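Local coordinates for 3-carboxy-cis,cis-muconate cycloisomerase (Acinetobacter calcoaceticus, PDB 1Q5N), which belongs to the fumarase/aspartase superfamily of largely helical homotetrameric enzymes and is named a cycloisomerase, at residues L162-S175 with Y434-E448. Numbering follows the deposited sequence.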
loop_
_atom_site.group_PDB
_atom_site.type_symbol
_atom_site.label_atom_id
_atom_site.label_comp_id
_atom_site.label_asym_id
_atom_site.label_seq_id
_atom_site.Cartn_x
_atom_site.Cartn_y
_atom_site.Cartn_z
ATOM N N LEU A 162 18.415 21.601 20.855
ATOM C CA LEU A 162 18.939 22.966 20.931
ATOM C C LEU A 162 17.749 23.860 20.662
ATOM O O LEU A 162 16.751 23.418 20.088
ATOM C CB LEU A 162 19.998 23.203 19.870
ATOM C CG LEU A 162 21.358 22.507 19.955
ATOM C CD1 LEU A 162 22.199 22.950 18.726
ATOM C CD2 LEU A 162 22.102 22.893 21.279
ATOM N N PRO A 163 17.827 25.140 21.069
ATOM C CA PRO A 163 16.706 26.073 20.850
ATOM C C PRO A 163 16.461 26.348 19.376
ATOM O O PRO A 163 17.394 26.283 18.585
ATOM C CB PRO A 163 17.179 27.379 21.528
ATOM C CG PRO A 163 18.381 26.962 22.359
ATOM C CD PRO A 163 19.021 25.861 21.552
ATOM N N ILE A 164 15.211 26.645 19.023
ATOM C CA ILE A 164 14.856 27.124 17.647
ATOM C C ILE A 164 13.799 28.204 17.947
ATOM O O ILE A 164 13.695 28.632 19.107
ATOM C CB ILE A 164 14.194 26.010 16.724
ATOM C CG1 ILE A 164 12.897 25.469 17.381
ATOM C CG2 ILE A 164 15.189 24.889 16.492
ATOM C CD1 ILE A 164 12.037 24.617 16.441
ATOM N N THR A 165 13.060 28.693 16.942
ATOM C CA THR A 165 11.946 29.615 17.236
ATOM C C THR A 165 10.719 29.006 16.553
ATOM O O THR A 165 10.839 28.254 15.580
ATOM C CB THR A 165 12.140 31.068 16.709
ATOM O OG1 THR A 165 12.111 31.062 15.279
ATOM C CG2 THR A 165 13.496 31.674 17.210
ATOM N N LEU A 166 9.542 29.298 17.083
ATOM C CA LEU A 166 8.331 28.788 16.512
ATOM C C LEU A 166 8.257 29.285 15.075
ATOM O O LEU A 166 7.829 28.568 14.180
ATOM C CB LEU A 166 7.143 29.291 17.306
ATOM C CG LEU A 166 5.790 29.041 16.641
ATOM C CD1 LEU A 166 5.647 27.549 16.445
ATOM C CD2 LEU A 166 4.610 29.578 17.499
ATOM N N GLY A 167 8.698 30.521 14.856
ATOM C CA GLY A 167 8.667 31.081 13.518
ATOM C C GLY A 167 9.469 30.221 12.556
ATOM O O GLY A 167 9.147 30.152 11.369
ATOM N N HIS A 168 10.541 29.586 13.020
ATOM C CA HIS A 168 11.287 28.755 12.083
ATOM C C HIS A 168 10.436 27.495 11.622
ATOM O O HIS A 168 10.452 27.147 10.450
ATOM C CB HIS A 168 12.590 28.317 12.695
ATOM C CG HIS A 168 13.529 27.711 11.703
ATOM N ND1 HIS A 168 14.230 26.560 11.960
ATOM C CD2 HIS A 168 13.926 28.134 10.477
ATOM C CE1 HIS A 168 15.029 26.296 10.939
ATOM N NE2 HIS A 168 14.864 27.236 10.023
ATOM N N LYS A 169 9.719 26.832 12.538
ATOM C CA LYS A 169 8.850 25.725 12.134
ATOM C C LYS A 169 7.826 26.247 11.104
ATOM O O LYS A 169 7.585 25.608 10.067
ATOM C CB LYS A 169 8.056 25.174 13.331
ATOM C CG LYS A 169 8.821 24.350 14.333
ATOM C CD LYS A 169 7.837 23.801 15.344
ATOM C CE LYS A 169 8.435 22.682 16.191
ATOM N NZ LYS A 169 8.808 21.447 15.438
ATOM N N LEU A 170 7.234 27.415 11.390
ATOM C CA LEU A 170 6.237 28.008 10.496
ATOM C C LEU A 170 6.826 28.356 9.118
ATOM O O LEU A 170 6.154 28.160 8.079
ATOM C CB LEU A 170 5.603 29.249 11.139
ATOM C CG LEU A 170 4.677 28.865 12.312
ATOM C CD1 LEU A 170 4.388 30.079 13.225
ATOM C CD2 LEU A 170 3.402 28.346 11.725
ATOM N N ALA A 171 8.075 28.833 9.094
ATOM C CA ALA A 171 8.686 29.162 7.809
ATOM C C ALA A 171 8.926 27.868 7.009
ATOM O O ALA A 171 8.741 27.841 5.781
ATOM C CB ALA A 171 10.008 29.941 8.016
ATOM N N ARG A 172 9.348 26.806 7.706
ATOM C CA ARG A 172 9.582 25.516 7.064
ATOM C C ARG A 172 8.249 25.013 6.401
ATOM O O ARG A 172 8.245 24.559 5.252
ATOM C CB ARG A 172 10.114 24.506 8.100
ATOM C CG ARG A 172 11.605 24.647 8.395
ATOM C CD ARG A 172 11.975 23.987 9.745
ATOM N NE ARG A 172 11.480 22.601 9.844
ATOM C CZ ARG A 172 11.316 21.948 10.990
ATOM N NH1 ARG A 172 11.619 22.545 12.131
ATOM N NH2 ARG A 172 10.808 20.712 11.002
ATOM N N TRP A 173 7.129 25.150 7.111
ATOM C CA TRP A 173 5.847 24.727 6.576
ATOM C C TRP A 173 5.396 25.591 5.384
ATOM O O TRP A 173 4.823 25.080 4.380
ATOM C CB TRP A 173 4.771 24.735 7.682
ATOM C CG TRP A 173 5.123 23.863 8.828
ATOM C CD1 TRP A 173 6.022 22.829 8.823
ATOM C CD2 TRP A 173 4.537 23.873 10.134
ATOM N NE1 TRP A 173 6.017 22.203 10.033
ATOM C CE2 TRP A 173 5.120 22.823 10.857
ATOM C CE3 TRP A 173 3.566 24.674 10.754
ATOM C CZ2 TRP A 173 4.784 22.538 12.184
ATOM C CZ3 TRP A 173 3.214 24.389 12.091
ATOM C CH2 TRP A 173 3.825 23.326 12.785
ATOM N N ALA A 174 5.656 26.891 5.498
ATOM C CA ALA A 174 5.292 27.838 4.461
ATOM C C ALA A 174 6.015 27.474 3.174
ATOM O O ALA A 174 5.414 27.350 2.117
ATOM C CB ALA A 174 5.655 29.284 4.890
ATOM N N SER A 175 7.318 27.310 3.263
ATOM C CA SER A 175 8.094 26.983 2.077
ATOM C C SER A 175 7.602 25.638 1.447
ATOM O O SER A 175 7.649 25.467 0.224
ATOM C CB SER A 175 9.582 26.927 2.477
ATOM O OG SER A 175 10.428 26.694 1.378
ATOM N N TYR A 434 21.857 31.407 20.883
ATOM C CA TYR A 434 22.383 30.270 20.142
ATOM C C TYR A 434 21.406 29.756 19.079
ATOM O O TYR A 434 21.031 28.577 19.092
ATOM C CB TYR A 434 22.741 29.156 21.139
ATOM C CG TYR A 434 23.758 28.215 20.582
ATOM C CD1 TYR A 434 24.979 28.700 20.154
ATOM C CD2 TYR A 434 23.532 26.844 20.542
ATOM C CE1 TYR A 434 25.954 27.863 19.713
ATOM C CE2 TYR A 434 24.497 25.991 20.107
ATOM C CZ TYR A 434 25.718 26.509 19.692
ATOM O OH TYR A 434 26.726 25.700 19.235
ATOM N N LEU A 435 20.993 30.654 18.188
ATOM C CA LEU A 435 20.030 30.354 17.147
ATOM C C LEU A 435 20.631 30.301 15.742
ATOM O O LEU A 435 19.913 30.160 14.774
ATOM C CB LEU A 435 18.906 31.377 17.210
ATOM C CG LEU A 435 18.061 31.340 18.484
ATOM C CD1 LEU A 435 17.142 32.589 18.538
ATOM C CD2 LEU A 435 17.197 30.065 18.522
ATOM N N GLY A 436 21.954 30.407 15.645
ATOM C CA GLY A 436 22.631 30.345 14.360
ATOM C C GLY A 436 22.022 31.228 13.278
ATOM O O GLY A 436 21.738 32.401 13.519
ATOM N N ASN A 437 21.793 30.692 12.082
ATOM C CA ASN A 437 21.238 31.543 11.044
ATOM C C ASN A 437 19.735 31.370 10.866
ATOM O O ASN A 437 19.225 31.508 9.759
ATOM C CB ASN A 437 21.956 31.306 9.706
ATOM C CG ASN A 437 21.426 30.064 8.967
ATOM O OD1 ASN A 437 20.946 29.097 9.584
ATOM N ND2 ASN A 437 21.540 30.081 7.648
ATOM N N ILE A 438 19.000 31.103 11.946
ATOM C CA ILE A 438 17.548 30.951 11.803
ATOM C C ILE A 438 16.822 32.179 11.212
ATOM O O ILE A 438 15.861 32.029 10.474
ATOM C CB ILE A 438 16.891 30.554 13.153
ATOM C CG1 ILE A 438 17.053 29.053 13.383
ATOM C CG2 ILE A 438 15.447 30.940 13.172
ATOM C CD1 ILE A 438 16.465 28.611 14.673
ATOM N N GLN A 439 17.275 33.392 11.540
ATOM C CA GLN A 439 16.631 34.609 11.030
ATOM C C GLN A 439 16.891 34.766 9.543
ATOM O O GLN A 439 15.996 35.197 8.822
ATOM C CB GLN A 439 17.084 35.848 11.845
ATOM C CG GLN A 439 16.665 35.713 13.354
ATOM C CD GLN A 439 15.195 35.392 13.509
ATOM O OE1 GLN A 439 14.384 35.819 12.698
ATOM N NE2 GLN A 439 14.829 34.653 14.556
ATOM N N ASP A 440 18.086 34.385 9.075
ATOM C CA ASP A 440 18.370 34.429 7.635
ATOM C C ASP A 440 17.407 33.458 6.921
ATOM O O ASP A 440 16.866 33.777 5.830
ATOM C CB ASP A 440 19.812 33.963 7.299
ATOM C CG ASP A 440 20.897 34.953 7.733
ATOM O OD1 ASP A 440 20.554 36.090 8.139
ATOM O OD2 ASP A 440 22.100 34.591 7.669
ATOM N N GLN A 441 17.186 32.266 7.514
ATOM C CA GLN A 441 16.287 31.279 6.882
ATOM C C GLN A 441 14.867 31.800 6.848
ATOM O O GLN A 441 14.189 31.679 5.810
ATOM C CB GLN A 441 16.342 29.922 7.588
ATOM C CG GLN A 441 17.672 29.147 7.369
ATOM C CD GLN A 441 17.683 27.821 8.139
ATOM O OE1 GLN A 441 16.791 26.979 7.961
ATOM N NE2 GLN A 441 18.684 27.637 9.002
ATOM N N ILE A 442 14.405 32.399 7.950
ATOM C CA ILE A 442 13.058 32.921 7.919
ATOM C C ILE A 442 12.957 34.054 6.856
ATOM O O ILE A 442 11.973 34.121 6.117
ATOM C CB ILE A 442 12.626 33.425 9.314
ATOM C CG1 ILE A 442 12.592 32.217 10.284
ATOM C CG2 ILE A 442 11.285 34.200 9.211
ATOM C CD1 ILE A 442 12.143 32.535 11.732
ATOM N N ASP A 443 13.967 34.931 6.761
ATOM C CA ASP A 443 13.918 36.010 5.767
ATOM C C ASP A 443 13.914 35.417 4.349
ATOM O O ASP A 443 13.232 35.929 3.455
ATOM C CB ASP A 443 15.133 36.965 5.866
ATOM C CG ASP A 443 15.086 37.867 7.091
ATOM O OD1 ASP A 443 13.977 38.239 7.540
ATOM O OD2 ASP A 443 16.184 38.213 7.593
ATOM N N ALA A 444 14.744 34.392 4.144
ATOM C CA ALA A 444 14.832 33.744 2.849
ATOM C C ALA A 444 13.450 33.211 2.444
ATOM O O ALA A 444 13.051 33.428 1.287
ATOM C CB ALA A 444 15.891 32.628 2.866
ATOM N N VAL A 445 12.677 32.581 3.354
ATOM C CA VAL A 445 11.376 32.127 2.890
ATOM C C VAL A 445 10.369 33.239 2.717
ATOM O O VAL A 445 9.468 33.098 1.900
ATOM C CB VAL A 445 10.728 30.936 3.710
ATOM C CG1 VAL A 445 11.737 30.253 4.559
ATOM C CG2 VAL A 445 9.494 31.369 4.392
ATOM N N LEU A 446 10.502 34.329 3.474
ATOM C CA LEU A 446 9.598 35.473 3.312
ATOM C C LEU A 446 9.863 36.132 1.945
ATOM O O LEU A 446 8.969 36.695 1.338
ATOM C CB LEU A 446 9.790 36.503 4.421
ATOM C CG LEU A 446 9.221 36.130 5.790
ATOM C CD1 LEU A 446 9.503 37.245 6.783
ATOM C CD2 LEU A 446 7.754 35.878 5.698
ATOM N N GLN A 447 11.085 36.056 1.451
ATOM C CA GLN A 447 11.388 36.599 0.117
ATOM C C GLN A 447 10.909 35.750 -1.071
ATOM O O GLN A 447 10.446 36.316 -2.059
ATOM C CB GLN A 447 12.878 36.798 -0.072
ATOM C CG GLN A 447 13.385 38.095 0.469
ATOM C CD GLN A 447 14.873 38.255 0.179
ATOM O OE1 GLN A 447 15.289 38.354 -1.003
ATOM N NE2 GLN A 447 15.697 38.259 1.253
ATOM N N GLU A 448 11.036 34.416 -1.016
ATOM C CA GLU A 448 10.587 33.623 -2.155
ATOM C C GLU A 448 9.107 33.884 -2.423
ATOM O O GLU A 448 8.577 33.456 -3.440
ATOM C CB GLU A 448 10.901 32.101 -2.030
ATOM C CG GLU A 448 10.524 31.370 -0.741
ATOM C CD GLU A 448 10.589 29.798 -0.834
ATOM O OE1 GLU A 448 11.349 29.232 -1.655
ATOM O OE2 GLU A 448 9.884 29.126 -0.045
HETATM O O HOH W 1 19.908 26.505 17.617
HETATM O O HOH W 2 11.319 26.021 -1.699
#
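Ala171 packs its CB between Ile442 and Val445, 3.9 Å from Val445 CG1, where the C-terminal helix 438-447 lies along the start of a long helix of the fumarase/aspartase-type fold. The axes of 166-175 and 438-447 approach to 9.4 Å and run in the same general direction, 34° apart. Ile442 CD1 reaches the backbone of Gly167, 3.6 Å from its C atom, a close approach helped by the absence of a side chain there. Towards the strand, Ile438 CD1 meets Ile164 CA at 3.7 Å, and Leu435 CD2 rests on Pro163 CB. The His168 ring, its CG anti to the backbone N (chi1 -168°), lies between Ile438 CG1, centred over one face in a CH-pi contact 4.1 Å from the ring centroid, and Arg172 CD, nearer the rim of the opposite face. His168 NE2 donates to Gln441 OE1 (2.8 Å, 155° at the hydrogen); the acceptor lies in the ring plane, but the donor stands well above the amide carbonyl plane. Gln441 NE2 in turn donates to Asn437 OD1, so both ends of this amide are held. Cys228 of a second subunit packs against Gln441. At the polar edge, a water donates to both Pro163 O and Tyr434 O, 2.7 Å from the former.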